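Local atomic coordinates of DUF115 domain-containing protein (Magnetospirillum magneticum AMB-1, PDB entry 5MU5), a protein that is a Maf glycosyltransferase involved in flagella formation, where it probably attaches sugars to flagellin. Residues Y366-A371 against L377-I382; M321-G326 against D387-T392; E17-L22 against E28-H33; E171-R174 against R179-I182. One frame throughout, in Å; residues are numbered along the deposited sequence.

Interaction 1 of 4, residues Y366-A371 against L377-I382; sequences YYFRPA and LFSPGI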
loop_
_atom_site.group_PDB
_atom_site.type_symbol
_atom_site.label_atom_id
_atom_site.label_comp_id
_atom_site.label_asym_id
_atom_site.label_seq_id
_atom_site.Cartn_x
_atom_site.Cartn_y
_atom_site.Cartn_z
ATOM N N TYR A 366 2.790 -4.566 -23.802
ATOM C CA TYR A 366 3.066 -4.232 -22.426
ATOM C C TYR A 366 2.071 -3.216 -21.882
ATOM O O TYR A 366 1.637 -2.336 -22.592
ATOM C CB TYR A 366 4.463 -3.613 -22.275
ATOM C CG TYR A 366 5.571 -4.554 -22.593
ATOM C CD1 TYR A 366 5.768 -5.686 -21.840
ATOM C CD2 TYR A 366 6.421 -4.313 -23.670
ATOM C CE1 TYR A 366 6.779 -6.558 -22.139
ATOM C CE2 TYR A 366 7.429 -5.184 -23.991
ATOM C CZ TYR A 366 7.610 -6.294 -23.219
ATOM O OH TYR A 366 8.611 -7.160 -23.537
ATOM N N TYR A 367 1.738 -3.331 -20.605
ATOM C CA TYR A 367 1.053 -2.253 -19.911
ATOM C C TYR A 367 2.025 -1.823 -18.806
ATOM O O TYR A 367 2.950 -2.567 -18.443
ATOM C CB TYR A 367 -0.287 -2.700 -19.361
ATOM C CG TYR A 367 -0.191 -3.581 -18.148
ATOM C CD1 TYR A 367 -0.046 -4.937 -18.265
ATOM C CD2 TYR A 367 -0.233 -3.034 -16.873
ATOM C CE1 TYR A 367 0.061 -5.744 -17.131
ATOM C CE2 TYR A 367 -0.139 -3.823 -15.747
ATOM C CZ TYR A 367 0.014 -5.172 -15.880
ATOM O OH TYR A 367 0.086 -5.936 -14.738
ATOM N N PHE A 368 1.835 -0.619 -18.299
ATOM C CA PHE A 368 2.727 -0.083 -17.291
ATOM C C PHE A 368 2.167 -0.261 -15.906
ATOM O O PHE A 368 1.116 0.269 -15.556
ATOM C CB PHE A 368 3.099 1.361 -17.612
ATOM C CG PHE A 368 3.980 1.440 -18.786
ATOM C CD1 PHE A 368 3.445 1.450 -20.048
ATOM C CD2 PHE A 368 5.351 1.349 -18.633
ATOM C CE1 PHE A 368 4.262 1.429 -21.149
ATOM C CE2 PHE A 368 6.186 1.360 -19.732
ATOM C CZ PHE A 368 5.637 1.395 -20.994
ATOM N N ARG A 369 2.879 -1.064 -15.126
ATOM C CA ARG A 369 2.459 -1.340 -13.787
ATOM C C ARG A 369 2.834 -0.179 -12.854
ATOM O O ARG A 369 3.992 0.170 -12.745
ATOM C CB ARG A 369 3.054 -2.648 -13.303
ATOM C CG ARG A 369 2.251 -3.126 -12.144
ATOM C CD ARG A 369 2.742 -4.400 -11.537
ATOM N NE ARG A 369 1.788 -4.750 -10.489
ATOM C CZ ARG A 369 1.876 -5.823 -9.726
ATOM N NH1 ARG A 369 2.876 -6.666 -9.907
ATOM N NH2 ARG A 369 0.958 -6.050 -8.792
ATOM N N PRO A 370 1.840 0.415 -12.186
ATOM C CA PRO A 370 2.098 1.613 -11.397
ATOM C C PRO A 370 2.852 1.382 -10.084
ATOM O O PRO A 370 3.122 0.244 -9.709
ATOM C CB PRO A 370 0.686 2.172 -11.137
ATOM C CG PRO A 370 -0.233 1.010 -11.263
ATOM C CD PRO A 370 0.412 0.044 -12.209
ATOM N N ALA A 371 3.234 2.476 -9.427
ATOM C CA ALA A 371 3.824 2.416 -8.085
ATOM C C ALA A 371 5.182 1.705 -8.029
ATOM O O ALA A 371 5.475 0.967 -7.088
ATOM C CB ALA A 371 2.833 1.767 -7.101
ATOM N N LEU A 377 9.827 5.997 -14.510
ATOM C CA LEU A 377 10.869 6.237 -15.479
ATOM C C LEU A 377 10.352 6.023 -16.913
ATOM O O LEU A 377 10.559 6.870 -17.786
ATOM C CB LEU A 377 12.069 5.351 -15.155
ATOM C CG LEU A 377 13.436 5.860 -15.623
ATOM C CD1 LEU A 377 14.542 4.939 -15.115
ATOM C CD2 LEU A 377 13.493 5.962 -17.142
ATOM N N PHE A 378 9.621 4.927 -17.126
ATOM C CA PHE A 378 9.250 4.474 -18.471
ATOM C C PHE A 378 7.808 4.656 -18.949
ATOM O O PHE A 378 7.552 4.543 -20.151
ATOM C CB PHE A 378 9.622 2.997 -18.620
ATOM C CG PHE A 378 11.093 2.751 -18.706
ATOM C CD1 PHE A 378 11.813 3.200 -19.794
ATOM C CD2 PHE A 378 11.751 2.032 -17.723
ATOM C CE1 PHE A 378 13.173 2.970 -19.888
ATOM C CE2 PHE A 378 13.114 1.801 -17.811
ATOM C CZ PHE A 378 13.824 2.274 -18.893
ATOM N N SER A 379 6.861 4.884 -18.049
ATOM C CA SER A 379 5.473 5.064 -18.472
ATOM C C SER A 379 5.329 6.307 -19.314
ATOM O O SER A 379 5.826 7.354 -18.931
ATOM C CB SER A 379 4.537 5.203 -17.290
ATOM O OG SER A 379 3.196 5.319 -17.731
ATOM N N PRO A 380 4.665 6.189 -20.469
ATOM C CA PRO A 380 4.379 7.368 -21.253
ATOM C C PRO A 380 3.066 8.017 -20.837
ATOM O O PRO A 380 2.642 8.952 -21.481
ATOM C CB PRO A 380 4.299 6.830 -22.693
ATOM C CG PRO A 380 3.891 5.409 -22.545
ATOM C CD PRO A 380 4.280 4.948 -21.166
ATOM N N GLY A 381 2.422 7.528 -19.782
ATOM C CA GLY A 381 1.193 8.131 -19.287
ATOM C C GLY A 381 0.221 7.157 -18.642
ATOM O O GLY A 381 0.267 5.940 -18.860
ATOM N N ILE A 382 -0.698 7.723 -17.875
ATOM C CA ILE A 382 -1.678 6.956 -17.132
ATOM C C ILE A 382 -2.583 6.102 -18.025
ATOM O O ILE A 382 -2.977 5.004 -17.634
ATOM C CB ILE A 382 -2.505 7.887 -16.207
ATOM C CG1 ILE A 382 -3.318 7.084 -15.188
ATOM C CG2 ILE A 382 -3.408 8.817 -17.010
ATOM C CD1 ILE A 382 -2.481 6.351 -14.157
#

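Interaction 2 of 4, residues M321-G326 against D387-T392; sequences MLLENG and DDSGPT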
loop_
_atom_site.group_PDB
_atom_site.type_symbol
_atom_site.label_atom_id
_atom_site.label_comp_id
_atom_site.label_asym_id
_atom_site.label_seq_id
_atom_site.Cartn_x
_atom_site.Cartn_y
_atom_site.Cartn_z
ATOM N N MET A 321 -1.535 -13.841 -20.534
ATOM C CA MET A 321 -1.250 -12.791 -19.560
ATOM C C MET A 321 -0.110 -13.189 -18.647
ATOM O O MET A 321 0.002 -14.368 -18.235
ATOM C CB MET A 321 -2.463 -12.491 -18.701
ATOM C CG MET A 321 -3.749 -12.266 -19.458
ATOM S SD MET A 321 -3.777 -10.814 -20.503
ATOM C CE MET A 321 -3.276 -9.564 -19.304
ATOM N N LEU A 322 0.740 -12.209 -18.346
ATOM C CA LEU A 322 1.806 -12.398 -17.388
ATOM C C LEU A 322 1.930 -11.142 -16.538
ATOM O O LEU A 322 2.061 -10.040 -17.082
ATOM C CB LEU A 322 3.120 -12.685 -18.088
ATOM C CG LEU A 322 4.255 -13.123 -17.176
ATOM C CD1 LEU A 322 3.933 -14.441 -16.475
ATOM C CD2 LEU A 322 5.558 -13.231 -17.969
ATOM N N LEU A 323 1.909 -11.321 -15.216
ATOM C CA LEU A 323 2.036 -10.214 -14.257
ATOM C C LEU A 323 3.426 -10.175 -13.633
ATOM O O LEU A 323 4.065 -9.141 -13.620
ATOM C CB LEU A 323 1.000 -10.362 -13.144
ATOM C CG LEU A 323 1.037 -9.370 -11.960
ATOM C CD1 LEU A 323 0.753 -7.963 -12.440
ATOM C CD2 LEU A 323 0.034 -9.765 -10.882
ATOM N N GLU A 324 3.875 -11.317 -13.127
ATOM C CA GLU A 324 5.099 -11.399 -12.342
ATOM C C GLU A 324 6.390 -11.139 -13.090
ATOM O O GLU A 324 6.586 -11.575 -14.224
ATOM C CB GLU A 324 5.264 -12.791 -11.724
ATOM C CG GLU A 324 4.216 -13.240 -10.719
ATOM C CD GLU A 324 4.643 -14.542 -10.015
ATOM O OE1 GLU A 324 5.637 -14.505 -9.241
ATOM O OE2 GLU A 324 3.995 -15.604 -10.228
ATOM N N ASN A 325 7.283 -10.452 -12.394
ATOM C CA ASN A 325 8.660 -10.301 -12.807
ATOM C C ASN A 325 9.405 -11.586 -12.405
ATOM O O ASN A 325 8.915 -12.360 -11.607
ATOM C CB ASN A 325 9.278 -9.087 -12.078
ATOM C CG ASN A 325 10.802 -9.105 -12.101
ATOM O OD1 ASN A 325 11.440 -9.550 -11.128
ATOM N ND2 ASN A 325 11.394 -8.678 -13.228
ATOM N N GLY A 326 10.588 -11.820 -12.946
ATOM C CA GLY A 326 11.396 -12.933 -12.452
ATOM C C GLY A 326 11.603 -14.107 -13.379
ATOM O O GLY A 326 10.796 -14.395 -14.259
ATOM N N ASP A 387 -5.357 -0.474 -13.554
ATOM C CA ASP A 387 -5.690 -0.528 -12.145
ATOM C C ASP A 387 -6.106 -1.957 -11.837
ATOM O O ASP A 387 -6.657 -2.656 -12.709
ATOM C CB ASP A 387 -6.893 0.363 -11.847
ATOM C CG ASP A 387 -6.587 1.831 -11.990
ATOM O OD1 ASP A 387 -5.410 2.218 -11.821
ATOM O OD2 ASP A 387 -7.536 2.604 -12.263
ATOM N N ASP A 388 -5.878 -2.375 -10.594
ATOM C CA ASP A 388 -6.255 -3.704 -10.135
ATOM C C ASP A 388 -5.693 -4.787 -11.045
ATOM O O ASP A 388 -6.338 -5.802 -11.275
ATOM C CB ASP A 388 -7.788 -3.825 -9.992
ATOM C CG ASP A 388 -8.360 -2.910 -8.886
ATOM O OD1 ASP A 388 -7.817 -2.921 -7.745
ATOM O OD2 ASP A 388 -9.362 -2.193 -9.148
ATOM N N SER A 389 -4.487 -4.567 -11.561
ATOM C CA SER A 389 -3.831 -5.569 -12.396
ATOM C C SER A 389 -3.254 -6.667 -11.527
ATOM O O SER A 389 -2.898 -7.727 -12.054
ATOM C CB SER A 389 -2.745 -4.977 -13.314
ATOM O OG SER A 389 -1.646 -4.478 -12.595
ATOM N N GLY A 390 -3.165 -6.405 -10.215
ATOM C CA GLY A 390 -2.717 -7.394 -9.217
ATOM C C GLY A 390 -3.835 -7.694 -8.233
ATOM O O GLY A 390 -4.910 -7.077 -8.320
ATOM N N PRO A 391 -3.573 -8.553 -7.236
ATOM C CA PRO A 391 -2.286 -9.154 -6.910
ATOM C C PRO A 391 -1.851 -10.349 -7.759
ATOM O O PRO A 391 -0.671 -10.680 -7.760
ATOM C CB PRO A 391 -2.468 -9.597 -5.446
ATOM C CG PRO A 391 -3.936 -9.824 -5.295
ATOM C CD PRO A 391 -4.562 -8.775 -6.154
ATOM N N THR A 392 -2.768 -11.000 -8.455
ATOM C CA THR A 392 -2.405 -12.145 -9.300
ATOM C C THR A 392 -2.810 -11.941 -10.790
ATOM O O THR A 392 -3.525 -10.978 -11.166
ATOM C CB THR A 392 -3.025 -13.422 -8.746
ATOM O OG1 THR A 392 -4.450 -13.285 -8.752
ATOM C CG2 THR A 392 -2.559 -13.631 -7.309
#

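Interaction 3 of 4, residues E17-L22 against E28-H33; sequences EAFLEL and ERLRVH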
loop_
_atom_site.group_PDB
_atom_site.type_symbol
_atom_site.label_atom_id
_atom_site.label_comp_id
_atom_site.label_asym_id
_atom_site.label_seq_id
_atom_site.Cartn_x
_atom_site.Cartn_y
_atom_site.Cartn_z
ATOM N N GLU A 17 -10.030 31.733 15.666
ATOM C CA GLU A 17 -9.131 32.386 14.711
ATOM C C GLU A 17 -8.060 31.414 14.195
ATOM O O GLU A 17 -7.791 31.357 13.001
ATOM C CB GLU A 17 -8.466 33.615 15.349
ATOM C CG GLU A 17 -9.417 34.779 15.601
ATOM C CD GLU A 17 -8.839 35.873 16.503
ATOM O OE1 GLU A 17 -7.815 35.645 17.188
ATOM O OE2 GLU A 17 -9.422 36.977 16.540
ATOM N N ALA A 18 -7.464 30.654 15.110
ATOM C CA ALA A 18 -6.410 29.701 14.767
ATOM C C ALA A 18 -6.922 28.619 13.816
ATOM O O ALA A 18 -6.266 28.307 12.838
ATOM C CB ALA A 18 -5.830 29.076 16.021
ATOM N N PHE A 19 -8.091 28.050 14.102
ATOM C CA PHE A 19 -8.702 27.112 13.156
ATOM C C PHE A 19 -8.929 27.763 11.794
ATOM O O PHE A 19 -8.569 27.186 10.778
ATOM C CB PHE A 19 -10.013 26.537 13.686
ATOM C CG PHE A 19 -9.825 25.389 14.643
ATOM C CD1 PHE A 19 -9.633 24.098 14.165
ATOM C CD2 PHE A 19 -9.828 25.593 15.997
ATOM C CE1 PHE A 19 -9.448 23.041 15.034
ATOM C CE2 PHE A 19 -9.655 24.538 16.872
ATOM C CZ PHE A 19 -9.472 23.261 16.397
ATOM N N LEU A 20 -9.491 28.968 11.767
ATOM C CA LEU A 20 -9.758 29.625 10.484
ATOM C C LEU A 20 -8.492 29.898 9.692
ATOM O O LEU A 20 -8.517 29.907 8.469
ATOM C CB LEU A 20 -10.521 30.916 10.686
ATOM C CG LEU A 20 -11.977 30.710 11.092
ATOM C CD1 LEU A 20 -12.569 31.987 11.682
ATOM C CD2 LEU A 20 -12.783 30.239 9.901
ATOM N N GLU A 21 -7.392 30.104 10.400
ATOM C CA GLU A 21 -6.104 30.364 9.785
ATOM C C GLU A 21 -5.371 29.077 9.353
ATOM O O GLU A 21 -4.846 28.989 8.252
ATOM C CB GLU A 21 -5.223 31.133 10.784
ATOM C CG GLU A 21 -3.836 31.488 10.264
ATOM C CD GLU A 21 -2.956 32.138 11.316
ATOM O OE1 GLU A 21 -3.433 32.440 12.430
ATOM O OE2 GLU A 21 -1.776 32.370 11.007
ATOM N N LEU A 22 -5.333 28.089 10.234
ATOM C CA LEU A 22 -4.502 26.907 10.029
ATOM C C LEU A 22 -5.226 25.612 9.687
ATOM O O LEU A 22 -4.564 24.649 9.321
ATOM C CB LEU A 22 -3.647 26.701 11.277
ATOM C CG LEU A 22 -2.657 27.857 11.495
ATOM C CD1 LEU A 22 -2.329 28.059 12.972
ATOM C CD2 LEU A 22 -1.398 27.618 10.674
ATOM N N GLU A 28 -14.256 26.972 9.499
ATOM C CA GLU A 28 -15.495 27.502 8.943
ATOM C C GLU A 28 -16.687 26.749 9.543
ATOM O O GLU A 28 -17.705 27.328 9.895
ATOM C CB GLU A 28 -15.493 27.449 7.413
ATOM C CG GLU A 28 -16.666 28.171 6.758
ATOM C CD GLU A 28 -16.900 29.593 7.279
ATOM O OE1 GLU A 28 -15.921 30.357 7.433
ATOM O OE2 GLU A 28 -18.076 29.955 7.525
ATOM N N ARG A 29 -16.517 25.462 9.725
ATOM C CA ARG A 29 -17.548 24.654 10.311
ATOM C C ARG A 29 -17.772 25.026 11.786
ATOM O O ARG A 29 -18.907 25.162 12.238
ATOM C CB ARG A 29 -17.160 23.189 10.150
ATOM C CG ARG A 29 -18.255 22.256 10.576
ATOM C CD ARG A 29 -17.886 20.821 10.338
ATOM N NE ARG A 29 -18.876 19.966 10.984
ATOM C CZ ARG A 29 -18.786 18.642 11.049
ATOM N NH1 ARG A 29 -17.752 18.007 10.500
ATOM N NH2 ARG A 29 -19.746 17.961 11.662
ATOM N N LEU A 30 -16.695 25.195 12.538
ATOM C CA LEU A 30 -16.816 25.681 13.912
ATOM C C LEU A 30 -17.516 27.041 14.026
ATOM O O LEU A 30 -18.283 27.267 14.968
ATOM C CB LEU A 30 -15.437 25.794 14.557
ATOM C CG LEU A 30 -14.834 24.446 14.944
ATOM C CD1 LEU A 30 -13.342 24.569 15.214
ATOM C CD2 LEU A 30 -15.558 23.876 16.164
ATOM N N ARG A 31 -17.251 27.942 13.080
ATOM C CA ARG A 31 -17.803 29.291 13.129
ATOM C C ARG A 31 -19.333 29.275 13.085
ATOM O O ARG A 31 -19.964 30.029 13.792
ATOM C CB ARG A 31 -17.266 30.142 11.955
ATOM C CG ARG A 31 -17.479 31.636 12.096
ATOM C CD ARG A 31 -16.990 32.445 10.882
ATOM N NE ARG A 31 -17.793 32.102 9.710
ATOM C CZ ARG A 31 -18.901 32.720 9.332
ATOM N NH1 ARG A 31 -19.338 33.806 9.966
ATOM N NH2 ARG A 31 -19.556 32.262 8.281
ATOM N N VAL A 32 -19.923 28.416 12.250
ATOM C CA VAL A 32 -21.385 28.409 12.064
ATOM C C VAL A 32 -22.112 27.310 12.838
ATOM O O VAL A 32 -23.316 27.195 12.728
ATOM C CB VAL A 32 -21.782 28.307 10.560
ATOM C CG1 VAL A 32 -21.272 29.513 9.787
ATOM C CG2 VAL A 32 -21.272 27.017 9.922
ATOM N N HIS A 33 -21.396 26.504 13.614
ATOM C CA HIS A 33 -22.018 25.371 14.299
ATOM C C HIS A 33 -22.909 25.849 15.441
ATOM O O HIS A 33 -22.558 26.780 16.157
ATOM C CB HIS A 33 -20.951 24.408 14.819
ATOM C CG HIS A 33 -21.506 23.188 15.478
ATOM N ND1 HIS A 33 -22.103 22.162 14.771
ATOM C CD2 HIS A 33 -21.537 22.818 16.782
ATOM C CE1 HIS A 33 -22.494 21.222 15.616
ATOM N NE2 HIS A 33 -22.160 21.594 16.842
#

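Interaction 4 of 4, residues E171-R174 against R179-I182; sequences ETRR and RLNI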
loop_
_atom_site.group_PDB
_atom_site.type_symbol
_atom_site.label_atom_id
_atom_site.label_comp_id
_atom_site.label_asym_id
_atom_site.label_seq_id
_atom_site.Cartn_x
_atom_site.Cartn_y
_atom_site.Cartn_z
ATOM N N GLU A 171 -0.635 25.366 15.147
ATOM C CA GLU A 171 0.610 25.935 14.651
ATOM C C GLU A 171 1.533 24.884 14.016
ATOM O O GLU A 171 2.309 25.216 13.142
ATOM C CB GLU A 171 1.346 26.658 15.791
ATOM C CG GLU A 171 2.343 27.700 15.331
ATOM C CD GLU A 171 1.691 28.765 14.466
ATOM O OE1 GLU A 171 0.607 29.275 14.833
ATOM O OE2 GLU A 171 2.261 29.081 13.411
ATOM N N THR A 172 1.441 23.623 14.457
ATOM C CA THR A 172 2.241 22.514 13.875
ATOM C C THR A 172 1.870 22.177 12.432
ATOM O O THR A 172 2.637 21.502 11.739
ATOM C CB THR A 172 2.122 21.219 14.706
ATOM O OG1 THR A 172 0.754 20.787 14.776
ATOM C CG2 THR A 172 2.645 21.432 16.135
ATOM N N ARG A 173 0.699 22.625 11.982
ATOM C CA ARG A 173 0.270 22.443 10.595
ATOM C C ARG A 173 0.847 23.457 9.644
ATOM O O ARG A 173 0.718 23.283 8.439
ATOM C CB ARG A 173 -1.249 22.559 10.480
ATOM C CG ARG A 173 -1.975 21.414 11.136
ATOM C CD ARG A 173 -3.449 21.683 11.158
ATOM N NE ARG A 173 -3.976 21.841 9.812
ATOM C CZ ARG A 173 -4.428 20.854 9.056
ATOM N NH1 ARG A 173 -4.419 19.605 9.489
ATOM N NH2 ARG A 173 -4.899 21.123 7.859
ATOM N N ARG A 174 1.455 24.528 10.161
ATOM C CA ARG A 174 1.955 25.576 9.295
ATOM C C ARG A 174 2.860 25.064 8.177
ATOM O O ARG A 174 2.588 25.317 7.018
ATOM C CB ARG A 174 2.688 26.650 10.083
ATOM C CG ARG A 174 3.050 27.843 9.215
ATOM C CD ARG A 174 3.620 28.989 10.036
ATOM N NE ARG A 174 2.630 29.535 10.962
ATOM C CZ ARG A 174 1.610 30.324 10.610
ATOM N NH1 ARG A 174 1.414 30.675 9.341
ATOM N NH2 ARG A 174 0.772 30.767 11.532
ATOM N N ARG A 179 0.699 16.969 10.077
ATOM C CA ARG A 179 1.089 16.699 11.477
ATOM C C ARG A 179 -0.053 16.780 12.508
ATOM O O ARG A 179 0.115 16.312 13.637
ATOM C CB ARG A 179 2.224 17.616 11.904
ATOM C CG ARG A 179 3.533 17.286 11.216
ATOM C CD ARG A 179 4.610 18.253 11.648
ATOM N NE ARG A 179 4.628 18.284 13.091
ATOM C CZ ARG A 179 5.360 19.097 13.825
ATOM N NH1 ARG A 179 6.182 19.958 13.275
ATOM N NH2 ARG A 179 5.260 19.027 15.132
ATOM N N LEU A 180 -1.185 17.388 12.149
ATOM C CA LEU A 180 -2.346 17.429 13.031
ATOM C C LEU A 180 -3.562 17.081 12.220
ATOM O O LEU A 180 -3.853 17.732 11.223
ATOM C CB LEU A 180 -2.560 18.799 13.637
ATOM C CG LEU A 180 -3.780 18.937 14.549
ATOM C CD1 LEU A 180 -3.572 18.225 15.858
ATOM C CD2 LEU A 180 -4.054 20.414 14.816
ATOM N N ASN A 181 -4.269 16.056 12.657
ATOM C CA ASN A 181 -5.473 15.590 11.991
ATOM C C ASN A 181 -6.588 15.522 13.011
ATOM O O ASN A 181 -6.380 15.042 14.119
ATOM C CB ASN A 181 -5.240 14.191 11.425
ATOM C CG ASN A 181 -4.222 14.188 10.318
ATOM O OD1 ASN A 181 -4.522 14.565 9.198
ATOM N ND2 ASN A 181 -3.003 13.788 10.629
ATOM N N ILE A 182 -7.754 16.043 12.654
ATOM C CA ILE A 182 -8.929 15.923 13.495
ATOM C C ILE A 182 -9.944 15.183 12.662
ATOM O O ILE A 182 -10.311 15.628 11.603
ATOM C CB ILE A 182 -9.454 17.280 13.926
ATOM C CG1 ILE A 182 -8.374 17.972 14.777
ATOM C CG2 ILE A 182 -10.757 17.115 14.705
ATOM C CD1 ILE A 182 -8.720 19.386 15.172
HETATM O O HOH W 1 1.169 17.937 15.416
#

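Interaction 1 of 4, residues Y366-A371 against L377-I382
Phe368 lays one face of its ring on the chain that leaves the helix ending at Phe378, and nearly all of the contact is carried by this one side chain. The ring stands with CG anti to its own carbonyl carbon (chi1 -70°), which swings it across to Ser379 and Pro380. Two CH-pi contacts share the same face: Ser379 CA lies 4.0 Å from the centroid of the Phe368 ring, and Pro380 CD lies 3.8 Å from that centroid, each a little off the normal and toward the rim. The Phe368 and Pro380 side chains cross at about a right angle, with Pro380 CD 3.5 Å from Phe368 CE1. At the far end of the phenyl, Phe378 O comes obliquely to within 3.5 Å of Phe368 CE2, while the Phe378 ring is directed away from Phe368. This is the tight, buried part. Beyond it the pairing thins toward Gly381 and the exposed Ile382, and an ST turn shapes the departing chain: Gly381 N donates to Ser379 OG over 3.1 Å, at an angle of 159°. Phe368 thus packs the loop after strand 363-367, in the large mixed sheet, against the exit of helix 373-378; Met256 of helix 242-257 touches both Phe368 and Phe378, and helix 534-541 adds Leu536 against Pro380 and Phe537 against Phe378.

Interaction 2 of 4, residues M321-G326 against D387-T392
Leu323 turns its CG anti to the backbone N (chi1 175°), and with chi2 at 64° its two methyl groups spread over the backbone of Ser389 to Thr392. Both segments fall in the MptE-like region, and the setting is the large mixed sheet, whose central strands run parallel: Leu323 follows the end of strand 319-322, and its partner is the loop that leads into helix 393-404. A single leucine side chain meets main chain. CD1 reaches Ser389, lying 3.7 Å from Ser389 O. Leu323 CD2 serves the other end of the loop, approaching Gly390 CA at 4.0 Å and Thr392 C at 3.6 Å. A cis peptide precedes Pro391, whose ring is directed away from Leu323 and packs instead on Ile468, Trp471 and Thr472 of helix 467-482, so only the backbone of the proline faces the leucine.

The hydroxyls of Ser389 and Thr392 are bonded to residues beyond the two segments. Ser389 OG pairs with Tyr367 OH, and Thr392 OG1 with Thr472 OG1. Thr392 takes the N-cap position of helix 393-404, although its side chain makes no capping bond; a sulfate ion, probably from the crystallisation liquor, lies about 5 Å from that side chain. Thr396, in the first turn of the same helix, also packs on Leu323 and bonds through its hydroxyl to Ser389 O. Between the two segments the nearest approach is made by Leu323 CD2, 3.3 Å from Pro391 O.

Interaction 3 of 4, residues E17-L22 against E28-H33
Phe19 offers one ring face to Leu30, and a single methyl group settles on it. Leu30 CD1 stands over the centre of the ring, 3.7 Å from the Phe19 centroid and 14° off the normal, a CH-pi contact in which the leucine and phenylalanine side chains cross obliquely. Phe19 CG lies anti to its carbonyl carbon (chi1 -82°), which turns the ring face toward Leu30. With an alanine here, Leu30 CD1 is likely to lose the flat surface it rests on, and a gap to open between the two helices. One residue along, toward the outside, Leu20 reaches the start of the other segment with its CD2, 3.6 Å from Glu28 N. The Glu28 chain bends at chi2 (49°), placing its carboxylate beside Arg31, one turn further along the helix. Arg31 grips OE2 side-on with NE and NH2, both bonds lying in the guanidinium plane; the shorter, the salt bridge from Arg31 NH2 to Glu28 OE2, is 2.8 Å. A buried aromatic-aliphatic pair thus has a charged pair at its outer edge. Helices 9-22 and 24-32 form a helical hairpin here, with Leu30 also touching Phe154 and Tyr158 of helix 154-160, and Phe19 packing on Leu170 and edge-to-face with Trp166 of helix 166-171.

Interaction 4 of 4, residues E171-R174 against R179-I182
A type I beta turn, Glu171 to Arg174, follows helix 166-171 and packs against the start of strand 180-183, an outermost strand of the four-stranded parallel sheet in the Maf N-terminal region. Thr172 and Arg173 of the turn meet Arg179 and Leu180. The guanidinium of Arg179 has Thr172 CB over one face, toward its rim, and Thr172 CG2 is 3.7 Å from Arg179 NH2; the two side chains cross at about a right angle. Arg179 NE is bonded to Ala145 O, which helps to fix the guanidinium. A lysine in its place would probably lose the flat face on which Thr172 rests and leave the Ala145 carbonyl without its guanidinium donor.

Arg173 runs its aliphatic part over Leu180, with CG 3.7 Å from Leu180 CB. A bend at chi3 (60°) then brings its head round so that NH1 meets Leu180 O at the guanidinium edge, a short but weak bond of 2.6 Å because its angle is only 129°. Its NE bonds to Leu22 O of helix 9-22. Thr172 OG1 is bonded to Leu169 O; a water lies 3.0 Å from Thr172 OG1 and 2.6 Å from Arg179 O and may bridge the turn to the residue before the strand. On the outer side Arg174 NE and NH2 both bind Glu171 OE2. Strands 146-150 and 180-183 are parallel neighbours joined through helices 154-160 and 166-171, which makes this turn and strand the closing part of a beta-alpha-beta crossover, as in Rossmann-like folds.

Interactions 1 and 2 belong to the MptE-like region and reach the same mixed sheet, and they touch: interaction 1 is nested within the loop closed by interaction 2. Interactions 3 and 4 lie in the N-terminal region, 34 to 46 Å from them, centre to centre. They touch as well, in part through a salt bridge between Glu21 and Arg174 that joins helix 9-22 to the turn of interaction 4. Interaction 1 is the buried one and rests on CH-pi contacts of one ring; interaction 2, partly buried, sets leucine methyls on main chain. Interactions 3 and 4 are also only partly buried, and each has an arginine-glutamate pair within one segment.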